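Long-range contacts in quinonprotein alcohol dehydrogenase-like protein (Bacteroides thetaiotaomicron VPI-5482, PDB 4R5O), which is of unknown function but binds calcium and couples an immunoglobulin-like beta-sandwich domain to a seven-bladed beta-propeller: residues I69-R74 with Y127-A132; D109-F114 with Y123-A128; G189-N194 with S229-G234; E195-V200 with R207-S212; Q274-N279 with P318-Y323. All coordinates share one frame; numbering follows the deposited sequence.

Contact 1 of 5, residues I69-R74 with Y127-A132; sequences IDNPCR and YASLNA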
# COMPACT_ATOMS: atom_id res chain seq x y z
N ILE A 69 19.25 12.19 7.01
CA ILE A 69 17.95 11.57 7.25
C ILE A 69 16.98 12.28 6.30
O ILE A 69 16.25 13.22 6.67
CB ILE A 69 17.58 11.65 8.76
CG1 ILE A 69 18.70 11.07 9.63
CG2 ILE A 69 16.24 10.98 9.06
CD1 ILE A 69 19.11 9.59 9.32
N ASP A 70 17.06 11.90 5.02
CA ASP A 70 16.28 12.53 3.96
C ASP A 70 15.06 11.65 3.59
O ASP A 70 14.28 12.01 2.70
CB ASP A 70 17.17 12.81 2.73
CG ASP A 70 17.95 11.63 2.16
OD1 ASP A 70 17.75 10.47 2.65
OD2 ASP A 70 18.78 11.86 1.24
N ASN A 71 14.84 10.56 4.34
CA ASN A 71 13.72 9.66 4.12
C ASN A 71 13.25 9.01 5.44
O ASN A 71 14.09 8.74 6.28
CB ASN A 71 14.13 8.56 3.13
CG ASN A 71 13.06 8.22 2.11
OD1 ASN A 71 12.63 9.08 1.33
ND2 ASN A 71 12.69 6.94 2.00
N PRO A 72 11.94 8.70 5.65
CA PRO A 72 11.57 7.94 6.85
C PRO A 72 12.40 6.67 6.94
O PRO A 72 12.48 5.95 5.95
CB PRO A 72 10.08 7.64 6.64
CG PRO A 72 9.62 8.68 5.71
CD PRO A 72 10.77 8.90 4.78
N CYS A 73 13.10 6.45 8.07
CA CYS A 73 13.99 5.29 8.22
C CYS A 73 14.11 4.88 9.68
O CYS A 73 13.70 5.60 10.57
CB CYS A 73 15.37 5.60 7.64
SG CYS A 73 16.30 6.90 8.52
N ARG A 74 14.71 3.71 9.88
CA ARG A 74 15.10 3.07 11.12
C ARG A 74 16.27 2.19 10.74
O ARG A 74 16.21 1.56 9.68
CB ARG A 74 13.95 2.32 11.86
CG ARG A 74 13.39 1.17 11.14
CD ARG A 74 12.62 0.23 12.02
NE ARG A 74 12.14 -0.89 11.20
CZ ARG A 74 11.51 -1.96 11.66
NH1 ARG A 74 11.28 -2.10 12.95
NH2 ARG A 74 11.11 -2.91 10.82
N TYR A 127 9.46 1.74 2.30
CA TYR A 127 9.40 0.37 2.78
C TYR A 127 10.82 -0.15 3.01
O TYR A 127 11.09 -0.72 4.06
CB TYR A 127 8.61 -0.52 1.82
CG TYR A 127 8.53 -1.95 2.31
CD1 TYR A 127 7.60 -2.32 3.28
CD2 TYR A 127 9.42 -2.91 1.85
CE1 TYR A 127 7.56 -3.63 3.77
CE2 TYR A 127 9.39 -4.21 2.33
CZ TYR A 127 8.45 -4.57 3.27
OH TYR A 127 8.46 -5.87 3.69
N ALA A 128 11.74 0.09 2.06
CA ALA A 128 13.12 -0.36 2.17
C ALA A 128 13.84 0.32 3.36
O ALA A 128 14.29 -0.41 4.25
CB ALA A 128 13.86 -0.08 0.87
N SER A 129 13.89 1.69 3.39
CA SER A 129 14.60 2.50 4.40
C SER A 129 14.10 2.20 5.84
O SER A 129 14.92 2.30 6.76
CB SER A 129 14.49 4.00 4.11
OG SER A 129 13.18 4.51 3.95
N LEU A 130 12.85 1.79 6.04
CA LEU A 130 12.30 1.37 7.34
C LEU A 130 12.38 -0.18 7.57
O LEU A 130 11.91 -0.66 8.61
CB LEU A 130 10.81 1.80 7.47
CG LEU A 130 10.46 3.28 7.61
CD1 LEU A 130 9.06 3.53 7.12
CD2 LEU A 130 10.64 3.74 9.03
N ASN A 131 12.91 -0.98 6.59
CA ASN A 131 12.93 -2.44 6.77
C ASN A 131 14.23 -3.06 6.29
O ASN A 131 14.23 -4.18 5.79
CB ASN A 131 11.75 -3.12 6.03
CG ASN A 131 10.44 -2.84 6.71
OD1 ASN A 131 10.11 -3.48 7.72
ND2 ASN A 131 9.75 -1.80 6.27
N ALA A 132 15.33 -2.36 6.54
CA ALA A 132 16.69 -2.81 6.25
C ALA A 132 16.83 -3.30 4.80
O ALA A 132 17.43 -4.36 4.56
CB ALA A 132 17.10 -3.92 7.22
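R74 stretches its side chain alongside the L130 carbonyl, at the junction between the immunoglobulin-like sandwich and the beta-propeller. The loop 69-74 leads into strand 74-83 of the sandwich; 127-132 comprises the end of the short helix 126-129 and the turn after it, on the propeller side. Because the R74 chain is extended from CG to NE, the guanidinium passes L130 O edge-on, and R74 NE donates to L130 O at 2.6 Å, close to the guanidinium plane. R74 NH2 adds only weak bonds, to L130 O and N131 OD1. Y176 provides a cation-pi partner for the same group. With R74 cut back to an alanine, the L130 carbonyl would probably lose its strongest donor across the junction and Y176 its cationic mate. S129 makes the second polar link: its OG donates to P72 O at 2.6 Å and accepts from N71 ND2 at 3.2 Å, the latter nearly straight (162°) and lying in the N71 amide plane. Between these polar groups, L130 packs on the backbone, CD2 lying 3.7 Å from C73 C, while its CD1 faces P72 CB at 4.3 Å. The turn itself is braced from within, as N131 ND2 reaches a lone pair of Y127 O in the carbonyl plane at 2.8 Å.

Contact 2 of 5, residues D109-F114 with Y123-A128; sequences DGTFNF and YQDCYA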
# COMPACT_ATOMS: atom_id res chain seq x y z
N ASP A 109 6.23 1.78 -8.38
CA ASP A 109 7.51 1.11 -8.67
C ASP A 109 7.75 -0.00 -7.64
O ASP A 109 8.85 -0.17 -7.12
CB ASP A 109 8.72 2.09 -8.73
CG ASP A 109 9.92 1.61 -9.57
OD1 ASP A 109 9.74 0.74 -10.46
OD2 ASP A 109 11.01 2.17 -9.40
N GLY A 110 6.69 -0.76 -7.38
CA GLY A 110 6.68 -1.95 -6.54
C GLY A 110 7.07 -1.78 -5.09
O GLY A 110 7.65 -2.70 -4.52
N THR A 111 6.73 -0.65 -4.48
CA THR A 111 7.05 -0.38 -3.07
C THR A 111 6.11 0.68 -2.48
O THR A 111 5.35 1.31 -3.21
CB THR A 111 8.54 0.07 -2.90
OG1 THR A 111 8.81 0.31 -1.51
CG2 THR A 111 8.90 1.30 -3.72
N PHE A 112 6.21 0.89 -1.15
CA PHE A 112 5.44 1.92 -0.46
C PHE A 112 6.21 3.23 -0.46
O PHE A 112 7.32 3.29 0.05
CB PHE A 112 5.09 1.54 0.98
CG PHE A 112 4.14 0.37 1.14
CD1 PHE A 112 2.77 0.58 1.17
CD2 PHE A 112 4.61 -0.91 1.35
CE1 PHE A 112 1.89 -0.50 1.38
CE2 PHE A 112 3.74 -1.98 1.54
CZ PHE A 112 2.38 -1.77 1.55
N ASN A 113 5.59 4.28 -1.03
CA ASN A 113 6.11 5.65 -1.11
C ASN A 113 5.20 6.59 -0.31
O ASN A 113 3.98 6.35 -0.27
CB ASN A 113 6.19 6.10 -2.57
CG ASN A 113 6.81 5.08 -3.49
OD1 ASN A 113 8.02 4.98 -3.62
ND2 ASN A 113 5.97 4.31 -4.17
N PHE A 114 5.75 7.62 0.35
CA PHE A 114 4.88 8.50 1.15
C PHE A 114 4.92 9.93 0.65
O PHE A 114 5.99 10.48 0.44
CB PHE A 114 5.26 8.48 2.64
CG PHE A 114 4.36 9.32 3.52
CD1 PHE A 114 3.10 8.87 3.90
CD2 PHE A 114 4.81 10.54 4.02
CE1 PHE A 114 2.30 9.63 4.76
CE2 PHE A 114 3.98 11.32 4.85
CZ PHE A 114 2.73 10.87 5.20
N TYR A 123 8.44 10.92 -0.53
CA TYR A 123 9.53 10.08 -0.05
C TYR A 123 9.40 8.74 -0.75
O TYR A 123 8.40 8.05 -0.58
CB TYR A 123 9.51 9.95 1.49
CG TYR A 123 9.53 11.27 2.22
CD1 TYR A 123 10.73 11.92 2.49
CD2 TYR A 123 8.35 11.86 2.66
CE1 TYR A 123 10.75 13.14 3.16
CE2 TYR A 123 8.35 13.09 3.31
CZ TYR A 123 9.56 13.72 3.56
OH TYR A 123 9.57 14.93 4.21
N GLN A 124 10.35 8.43 -1.63
CA GLN A 124 10.29 7.21 -2.41
C GLN A 124 10.88 6.04 -1.66
O GLN A 124 11.93 6.16 -1.05
CB GLN A 124 11.01 7.38 -3.75
CG GLN A 124 10.31 8.34 -4.72
CD GLN A 124 10.99 8.39 -6.07
OE1 GLN A 124 12.10 7.88 -6.28
NE2 GLN A 124 10.33 9.01 -7.03
N ASP A 125 10.18 4.89 -1.73
CA ASP A 125 10.56 3.58 -1.20
C ASP A 125 10.85 3.67 0.32
O ASP A 125 11.93 3.34 0.79
CB ASP A 125 11.79 3.04 -1.97
CG ASP A 125 12.14 1.59 -1.74
OD1 ASP A 125 11.30 0.86 -1.16
OD2 ASP A 125 13.23 1.16 -2.19
N CYS A 126 9.84 4.07 1.06
CA CYS A 126 9.86 4.14 2.51
C CYS A 126 9.87 2.73 3.10
O CYS A 126 10.21 2.54 4.27
CB CYS A 126 8.66 4.95 3.00
SG CYS A 126 8.70 6.70 2.54
N TYR A 127 9.46 1.74 2.30
CA TYR A 127 9.40 0.37 2.78
C TYR A 127 10.82 -0.15 3.01
O TYR A 127 11.09 -0.72 4.06
CB TYR A 127 8.61 -0.52 1.82
CG TYR A 127 8.53 -1.95 2.31
CD1 TYR A 127 7.60 -2.32 3.28
CD2 TYR A 127 9.42 -2.91 1.85
CE1 TYR A 127 7.56 -3.63 3.77
CE2 TYR A 127 9.39 -4.21 2.33
CZ TYR A 127 8.45 -4.57 3.27
OH TYR A 127 8.46 -5.87 3.69
N ALA A 128 11.74 0.09 2.06
CA ALA A 128 13.12 -0.36 2.17
C ALA A 128 13.84 0.32 3.36
O ALA A 128 14.29 -0.41 4.25
CB ALA A 128 13.86 -0.08 0.87
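D125 meets T111 through CB, CG and OD1, its side chain crossing the threonine's at about a right angle. Its CB rests 3.8 Å from T111 CG2, its CG lies beside the threonine hydroxyl, and its OD1 accepts from T111 OG1 at 2.6 Å, the hydroxyl approaching from above the carboxylate plane. With CG anti to the backbone N (chi1 -168°), OD1 also reaches forward to A128 N in a weak capping bond, making D125 the N-cap of helix 126-129. Just before it, strands 111-116 and 121-123 of the propeller sheet pair at F114 and Y123, an antiparallel hydrogen-bonded pair whose rings lie side by side. N113 OD1 takes D125 N at 2.9 Å, its amide anchored through ND2 to Y106 O and A108 O. F112 O receives C126 N at 2.8 Å, and Y127 N weakly. F112 CD2 and Y127 CD1 meet at 3.8 Å. The two donors to D125 OD1, with the helix N-terminus, would probably favour its negative charge.

Contact 3 of 5, residues G189-N194 with S229-G234; sequences GLTILN and SIIYNG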
# COMPACT_ATOMS: atom_id res chain seq x y z
N GLY A 189 -6.55 -11.89 -6.32
CA GLY A 189 -7.79 -11.55 -5.64
C GLY A 189 -7.64 -11.66 -4.14
O GLY A 189 -7.33 -12.73 -3.64
N LEU A 190 -7.83 -10.54 -3.42
CA LEU A 190 -7.69 -10.53 -1.96
C LEU A 190 -8.98 -9.98 -1.28
O LEU A 190 -9.54 -8.96 -1.71
CB LEU A 190 -6.46 -9.69 -1.52
CG LEU A 190 -6.12 -9.65 0.00
CD1 LEU A 190 -5.82 -11.05 0.55
CD2 LEU A 190 -5.01 -8.67 0.30
N THR A 191 -9.41 -10.67 -0.21
CA THR A 191 -10.55 -10.34 0.64
C THR A 191 -10.14 -10.52 2.08
O THR A 191 -9.52 -11.51 2.40
CB THR A 191 -11.79 -11.22 0.28
OG1 THR A 191 -12.01 -11.28 -1.13
CG2 THR A 191 -13.06 -10.75 0.96
N ILE A 192 -10.47 -9.57 2.95
CA ILE A 192 -10.23 -9.73 4.38
C ILE A 192 -11.63 -9.91 5.00
O ILE A 192 -12.48 -9.01 4.88
CB ILE A 192 -9.36 -8.58 5.03
CG1 ILE A 192 -7.83 -8.90 4.92
CG2 ILE A 192 -9.66 -8.51 6.54
CD1 ILE A 192 -7.20 -9.19 3.65
N LEU A 193 -11.88 -11.14 5.56
CA LEU A 193 -13.18 -11.52 6.11
C LEU A 193 -13.41 -10.89 7.47
O LEU A 193 -14.52 -10.42 7.75
CB LEU A 193 -13.32 -13.06 6.23
CG LEU A 193 -13.08 -13.91 4.97
CD1 LEU A 193 -13.24 -15.40 5.27
CD2 LEU A 193 -14.01 -13.56 3.89
N ASN A 194 -12.37 -10.92 8.33
CA ASN A 194 -12.39 -10.44 9.72
C ASN A 194 -10.96 -10.32 10.24
O ASN A 194 -10.05 -10.18 9.42
CB ASN A 194 -13.24 -11.39 10.60
CG ASN A 194 -12.85 -12.85 10.57
OD1 ASN A 194 -11.66 -13.21 10.54
ND2 ASN A 194 -13.84 -13.70 10.70
N SER A 229 -14.12 -7.42 -4.18
CA SER A 229 -15.02 -8.05 -3.21
C SER A 229 -15.26 -7.11 -2.03
O SER A 229 -14.61 -6.07 -1.94
CB SER A 229 -14.46 -9.39 -2.75
OG SER A 229 -13.15 -9.27 -2.22
N ILE A 230 -16.23 -7.46 -1.16
CA ILE A 230 -16.60 -6.70 0.03
C ILE A 230 -17.35 -7.63 0.96
O ILE A 230 -17.96 -8.61 0.50
CB ILE A 230 -17.44 -5.43 -0.32
CG1 ILE A 230 -17.40 -4.38 0.82
CG2 ILE A 230 -18.88 -5.78 -0.78
CD1 ILE A 230 -17.97 -3.02 0.54
N ILE A 231 -17.30 -7.35 2.28
CA ILE A 231 -18.08 -8.07 3.27
C ILE A 231 -19.34 -7.25 3.49
O ILE A 231 -19.24 -6.04 3.73
CB ILE A 231 -17.32 -8.40 4.59
CG1 ILE A 231 -15.95 -9.05 4.35
CG2 ILE A 231 -18.19 -9.23 5.54
CD1 ILE A 231 -15.88 -10.29 3.54
N TYR A 232 -20.50 -7.89 3.40
CA TYR A 232 -21.77 -7.22 3.58
C TYR A 232 -22.79 -8.19 4.09
O TYR A 232 -23.06 -9.20 3.42
CB TYR A 232 -22.22 -6.59 2.25
CG TYR A 232 -23.47 -5.73 2.31
CD1 TYR A 232 -23.58 -4.69 3.23
CD2 TYR A 232 -24.45 -5.83 1.32
CE1 TYR A 232 -24.68 -3.85 3.25
CE2 TYR A 232 -25.54 -4.97 1.31
CZ TYR A 232 -25.65 -3.96 2.27
OH TYR A 232 -26.68 -3.05 2.25
N ASN A 233 -23.36 -7.89 5.28
CA ASN A 233 -24.39 -8.69 5.95
C ASN A 233 -24.08 -10.19 5.93
O ASN A 233 -24.90 -10.99 5.44
CB ASN A 233 -25.77 -8.46 5.32
CG ASN A 233 -26.53 -7.35 5.98
OD1 ASN A 233 -26.25 -6.16 5.79
ND2 ASN A 233 -27.48 -7.75 6.81
N GLY A 234 -22.91 -10.54 6.46
CA GLY A 234 -22.46 -11.91 6.59
C GLY A 234 -22.10 -12.61 5.30
O GLY A 234 -21.83 -13.82 5.31
O HOH W 1 -11.76 -6.87 -0.91
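T191 and S229 join hydroxyls, T191 OG1 lying 2.6 Å from S229 OG in a hydrogen bond that either could donate. T191 chi1 (-46°) sets OG1 beside the backbone N, leaving CG2 for I231. Beside this pair I231 CD1 fits against T191 CG2 and L193 CD2, at 3.8 Å from each, and I231 CG1 lies against the I192 carbonyl oxygen. A water extends the polar patch: it donates to L190 O at 3.2 Å and to S229 O at 3.1 Å, and hydrogen-bonds S229 OG as well. The strands behind these groups, 189-192 and 229-232, run nearly parallel, 19° apart, with their axes 7.2 Å from each other. They are the first strands of successive propeller blades, each hydrogen-bonded within its own sheet, as T191 is with L199 and I230 with L237. F226 packs on T191, V236 on both L193 and I231. With no direct backbone bond between them, the blades are held by a hydroxyl pair, aliphatic packing and a water bridging backbone oxygens.

Contact 4 of 5, residues E195-V200 with R207-S212; sequences EQYGLV and RIDLKS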
# COMPACT_ATOMS: atom_id res chain seq x y z
N GLU A 195 -10.75 -10.34 11.56
CA GLU A 195 -9.41 -10.19 12.15
C GLU A 195 -8.57 -11.43 11.99
O GLU A 195 -7.33 -11.34 12.01
CB GLU A 195 -9.47 -9.86 13.65
CG GLU A 195 -10.30 -8.66 14.08
CD GLU A 195 -10.06 -8.19 15.51
OE1 GLU A 195 -9.16 -8.74 16.19
OE2 GLU A 195 -10.72 -7.21 15.92
N GLN A 196 -9.23 -12.60 11.89
CA GLN A 196 -8.57 -13.89 11.88
C GLN A 196 -8.36 -14.45 10.44
O GLN A 196 -7.35 -15.12 10.22
CB GLN A 196 -9.43 -14.87 12.72
CG GLN A 196 -8.87 -16.31 12.92
CD GLN A 196 -7.57 -16.50 13.67
OE1 GLN A 196 -6.97 -15.57 14.24
NE2 GLN A 196 -7.13 -17.75 13.73
N TYR A 197 -9.29 -14.20 9.50
CA TYR A 197 -9.20 -14.81 8.17
C TYR A 197 -9.36 -13.85 7.02
O TYR A 197 -10.07 -12.85 7.11
CB TYR A 197 -10.29 -15.87 8.02
CG TYR A 197 -10.14 -17.03 8.97
CD1 TYR A 197 -9.17 -18.01 8.75
CD2 TYR A 197 -10.99 -17.19 10.06
CE1 TYR A 197 -9.01 -19.08 9.62
CE2 TYR A 197 -10.86 -18.27 10.93
CZ TYR A 197 -9.85 -19.21 10.71
OH TYR A 197 -9.71 -20.30 11.52
N GLY A 198 -8.76 -14.25 5.91
CA GLY A 198 -8.85 -13.60 4.61
C GLY A 198 -9.08 -14.62 3.51
O GLY A 198 -9.07 -15.82 3.76
N LEU A 199 -9.28 -14.16 2.28
CA LEU A 199 -9.44 -15.04 1.11
C LEU A 199 -8.49 -14.64 0.03
O LEU A 199 -8.33 -13.46 -0.23
CB LEU A 199 -10.87 -15.04 0.52
CG LEU A 199 -12.06 -15.44 1.33
CD1 LEU A 199 -13.32 -15.13 0.52
CD2 LEU A 199 -12.02 -16.93 1.77
N VAL A 200 -7.86 -15.62 -0.60
CA VAL A 200 -6.97 -15.40 -1.74
C VAL A 200 -7.59 -16.16 -2.90
O VAL A 200 -7.87 -17.36 -2.79
CB VAL A 200 -5.49 -15.76 -1.45
CG1 VAL A 200 -4.66 -15.72 -2.74
CG2 VAL A 200 -4.88 -14.85 -0.36
N ARG A 207 -8.68 -19.95 1.72
CA ARG A 207 -8.81 -19.26 3.00
C ARG A 207 -7.45 -19.11 3.57
O ARG A 207 -6.72 -20.09 3.61
CB ARG A 207 -9.76 -19.98 3.98
CG ARG A 207 -9.93 -19.24 5.32
CD ARG A 207 -10.80 -19.98 6.30
NE ARG A 207 -10.28 -21.30 6.66
CZ ARG A 207 -10.77 -22.45 6.20
NH1 ARG A 207 -11.84 -22.47 5.40
NH2 ARG A 207 -10.21 -23.60 6.56
N ILE A 208 -7.08 -17.92 4.00
CA ILE A 208 -5.77 -17.71 4.62
C ILE A 208 -6.00 -17.26 6.09
O ILE A 208 -6.89 -16.45 6.37
CB ILE A 208 -4.87 -16.70 3.80
CG1 ILE A 208 -3.43 -16.59 4.42
CG2 ILE A 208 -5.54 -15.32 3.57
CD1 ILE A 208 -2.35 -16.14 3.49
N ASP A 209 -5.23 -17.85 7.02
CA ASP A 209 -5.24 -17.46 8.44
C ASP A 209 -4.34 -16.25 8.57
O ASP A 209 -3.17 -16.33 8.21
CB ASP A 209 -4.79 -18.65 9.33
CG ASP A 209 -4.85 -18.42 10.83
OD1 ASP A 209 -4.21 -17.46 11.31
OD2 ASP A 209 -5.45 -19.25 11.53
N LEU A 210 -4.86 -15.12 9.03
CA LEU A 210 -4.09 -13.86 9.07
C LEU A 210 -3.03 -13.83 10.22
O LEU A 210 -2.26 -12.87 10.30
CB LEU A 210 -5.03 -12.65 9.20
CG LEU A 210 -6.01 -12.46 8.02
CD1 LEU A 210 -6.91 -11.29 8.23
CD2 LEU A 210 -5.28 -12.31 6.70
N LYS A 211 -2.90 -14.92 11.02
CA LYS A 211 -1.89 -15.00 12.07
C LYS A 211 -0.79 -15.99 11.66
O LYS A 211 0.38 -15.58 11.54
CB LYS A 211 -2.50 -15.39 13.43
CG LYS A 211 -3.78 -14.60 13.84
CD LYS A 211 -3.62 -13.05 13.92
CE LYS A 211 -4.92 -12.36 14.28
NZ LYS A 211 -4.79 -10.88 14.26
N SER A 212 -1.16 -17.26 11.37
CA SER A 212 -0.19 -18.31 10.98
C SER A 212 0.22 -18.20 9.51
O SER A 212 1.30 -18.65 9.16
CB SER A 212 -0.77 -19.69 11.22
OG SER A 212 -1.94 -19.91 10.45
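Y197 turns its ring beside its own backbone N (chi1 -64°), while R207 runs straight to CD and then bends (chi3 60°), so that the arginine methylenes lie along the tyrosine. R207 CD comes 3.5 Å from Y197 CD1, and the guanidinium stands almost perpendicular to the ring (88°). Its NH1 is held by A259 O and L256 O. Y197, L199, R207 and D209 share one face of this beta hairpin. G198 and I208 form an antiparallel hydrogen-bonded pair, G198 N to I208 O and I208 N to G198 O both measuring 2.9 Å. On the opposite face the bare G198 lies beside I208 CG2, which is 3.6 Å from G198 O. Beyond the regular strands the pairing goes on with L210 N to Q196 O at 2.8 Å. D209 then shapes the exit: OD1 accepts from K211 N at 2.9 Å, an Asx turn, and also from S212 N at 3.1 Å. K211, bent about its CB-CG bond, slants across Q196, with CG 3.4 Å from Q196 OE1, and its NZ reaches E195 O weakly. The hairpin is the middle of a four-stranded blade, bordered by strand 189-192 through L199 and by strand 215-220 through R207. Helix 253-258 packs on Y197 and L199, and F167 of strand 167-171 lies against I208 and L210.

Contact 5 of 5, residues Q274-N279 with P318-Y323; sequences QKQKIN and PAKGPY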
# COMPACT_ATOMS: atom_id res chain seq x y z
N GLN A 274 -22.15 -7.86 -15.04
CA GLN A 274 -20.87 -7.17 -15.11
C GLN A 274 -20.06 -7.73 -16.28
O GLN A 274 -20.04 -8.95 -16.51
CB GLN A 274 -20.11 -7.28 -13.79
CG GLN A 274 -20.83 -6.56 -12.64
CD GLN A 274 -20.12 -6.66 -11.32
OE1 GLN A 274 -19.44 -7.65 -11.01
NE2 GLN A 274 -20.36 -5.67 -10.47
N LYS A 275 -19.48 -6.83 -17.07
CA LYS A 275 -18.67 -7.18 -18.24
C LYS A 275 -17.28 -6.55 -18.12
O LYS A 275 -16.57 -6.42 -19.12
CB LYS A 275 -19.37 -6.73 -19.54
CG LYS A 275 -20.74 -7.37 -19.80
CD LYS A 275 -21.32 -6.88 -21.12
CE LYS A 275 -22.65 -7.51 -21.41
NZ LYS A 275 -23.21 -7.02 -22.70
N GLN A 276 -16.89 -6.16 -16.89
CA GLN A 276 -15.61 -5.52 -16.58
C GLN A 276 -15.32 -5.54 -15.07
O GLN A 276 -16.20 -5.84 -14.26
CB GLN A 276 -15.60 -4.05 -17.06
CG GLN A 276 -16.56 -3.13 -16.27
CD GLN A 276 -16.34 -1.68 -16.50
OE1 GLN A 276 -16.45 -1.17 -17.63
NE2 GLN A 276 -16.07 -0.96 -15.43
N LYS A 277 -14.11 -5.10 -14.69
CA LYS A 277 -13.73 -4.94 -13.30
C LYS A 277 -14.37 -3.73 -12.73
O LYS A 277 -14.19 -2.63 -13.27
CB LYS A 277 -12.21 -4.85 -13.12
CG LYS A 277 -11.43 -6.04 -13.55
CD LYS A 277 -10.01 -5.83 -13.16
CE LYS A 277 -9.16 -6.96 -13.64
NZ LYS A 277 -7.79 -6.86 -13.10
N ILE A 278 -15.11 -3.91 -11.64
CA ILE A 278 -15.72 -2.81 -10.88
C ILE A 278 -15.79 -3.27 -9.42
O ILE A 278 -15.99 -4.45 -9.12
CB ILE A 278 -17.09 -2.31 -11.43
CG1 ILE A 278 -17.57 -1.00 -10.74
CG2 ILE A 278 -18.13 -3.37 -11.42
CD1 ILE A 278 -16.62 0.25 -10.78
N ASN A 279 -15.56 -2.33 -8.51
CA ASN A 279 -15.54 -2.59 -7.09
C ASN A 279 -16.93 -2.38 -6.45
O ASN A 279 -17.89 -2.03 -7.13
CB ASN A 279 -14.49 -1.69 -6.41
CG ASN A 279 -14.73 -0.22 -6.49
OD1 ASN A 279 -15.28 0.31 -7.47
ND2 ASN A 279 -14.29 0.48 -5.46
N PRO A 318 -18.53 3.28 -17.86
CA PRO A 318 -17.51 3.36 -16.80
C PRO A 318 -16.11 3.09 -17.31
O PRO A 318 -15.95 2.35 -18.28
CB PRO A 318 -17.91 2.26 -15.81
CG PRO A 318 -19.12 1.60 -16.37
CD PRO A 318 -19.29 2.02 -17.78
N ALA A 319 -15.10 3.72 -16.67
CA ALA A 319 -13.69 3.52 -16.98
C ALA A 319 -13.32 2.06 -16.76
O ALA A 319 -13.85 1.41 -15.87
CB ALA A 319 -12.82 4.43 -16.14
N LYS A 320 -12.46 1.55 -17.61
CA LYS A 320 -12.07 0.15 -17.67
C LYS A 320 -10.63 0.02 -18.19
O LYS A 320 -10.14 0.90 -18.90
CB LYS A 320 -13.08 -0.56 -18.63
CG LYS A 320 -12.71 -1.93 -19.18
CD LYS A 320 -13.72 -2.47 -20.19
CE LYS A 320 -13.29 -3.78 -20.86
NZ LYS A 320 -12.97 -4.89 -19.94
N GLY A 321 -9.98 -1.07 -17.81
CA GLY A 321 -8.67 -1.51 -18.31
C GLY A 321 -8.93 -2.67 -19.27
O GLY A 321 -9.96 -3.36 -19.13
N PRO A 322 -8.09 -2.94 -20.30
CA PRO A 322 -8.44 -4.02 -21.25
C PRO A 322 -8.08 -5.45 -20.76
O PRO A 322 -8.84 -6.39 -21.02
CB PRO A 322 -7.63 -3.69 -22.51
CG PRO A 322 -6.53 -2.78 -22.04
CD PRO A 322 -6.84 -2.23 -20.69
N TYR A 323 -6.94 -5.60 -20.06
CA TYR A 323 -6.36 -6.87 -19.63
C TYR A 323 -6.80 -7.34 -18.24
O TYR A 323 -7.32 -6.56 -17.44
CB TYR A 323 -4.83 -6.71 -19.61
CG TYR A 323 -4.28 -5.77 -20.68
CD1 TYR A 323 -4.23 -6.16 -22.01
CD2 TYR A 323 -3.73 -4.54 -20.33
CE1 TYR A 323 -3.69 -5.31 -22.99
CE2 TYR A 323 -3.16 -3.70 -21.29
CZ TYR A 323 -3.15 -4.08 -22.62
OH TYR A 323 -2.60 -3.26 -23.58
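Q276 reaches across to P318, A319 and K320 and carries most of this meeting of two propeller loops, one leading from strand 272-274 to strand 281-282, the other following strand 309-314. Its CG sits between backbone N and carbonyl carbon (chi1 68°), and the extended chain beyond carries the amide to A319 O. Its polar bonds are weak. Q276 NE2 donates to A319 O at 3.3 Å with a bent N-H...O angle of 130°, and weakly to K277 O of its own loop. Van der Waals contacts complete the fit. The amide end lies at the CB-CG rim of P318, NE2 3.7 Å from P318 CB, while OE1 lies 3.6 Å from K320 CB. The lysine chain crosses the glutamine obliquely, with K320 CD 4.0 Å from Q276 CB. Charged groups find carbonyl oxygens: K320 NZ bends back weakly to G321 O, and K277, whose CE passes Y323 O at 4.2 Å, delivers NZ to S326 O and H324 O. Behind it N239 ties the first loop together, its OD1 accepting from I278 N and its ND2 donating to Q274 OE1 and weakly to Q276 O. An alanine at Q276 is likely to open a gap between P318 and K320 and leave A319 O without the amide donor. With a single weak hydrogen bond crossing it, the contact relies mainly on shape, the uncharged amide serving as filler and donor at once.

How the contacts relate
Contacts 1 and 2 form one junction, their centres 9 Å apart: they share helix 126-129, and N71 ND2 of contact 1 also reaches Q124 O of contact 2 at 3.2 Å. Contacts 3 and 4 share a blade, centres 11 Å apart, tied by L199 N to T191 O at 2.7 Å; contact 4 builds the hairpin and contact 3 docks that blade on the next. Contact 5 joins loops farther round the propeller, about 6 Å from contact 3 between nearest atoms. Contacts 1 and 5 lie across the chain's centre, their own centres about 36 Å apart. Among calcium-binding residues, D252 comes within about 9 Å of L193, side chain to side chain.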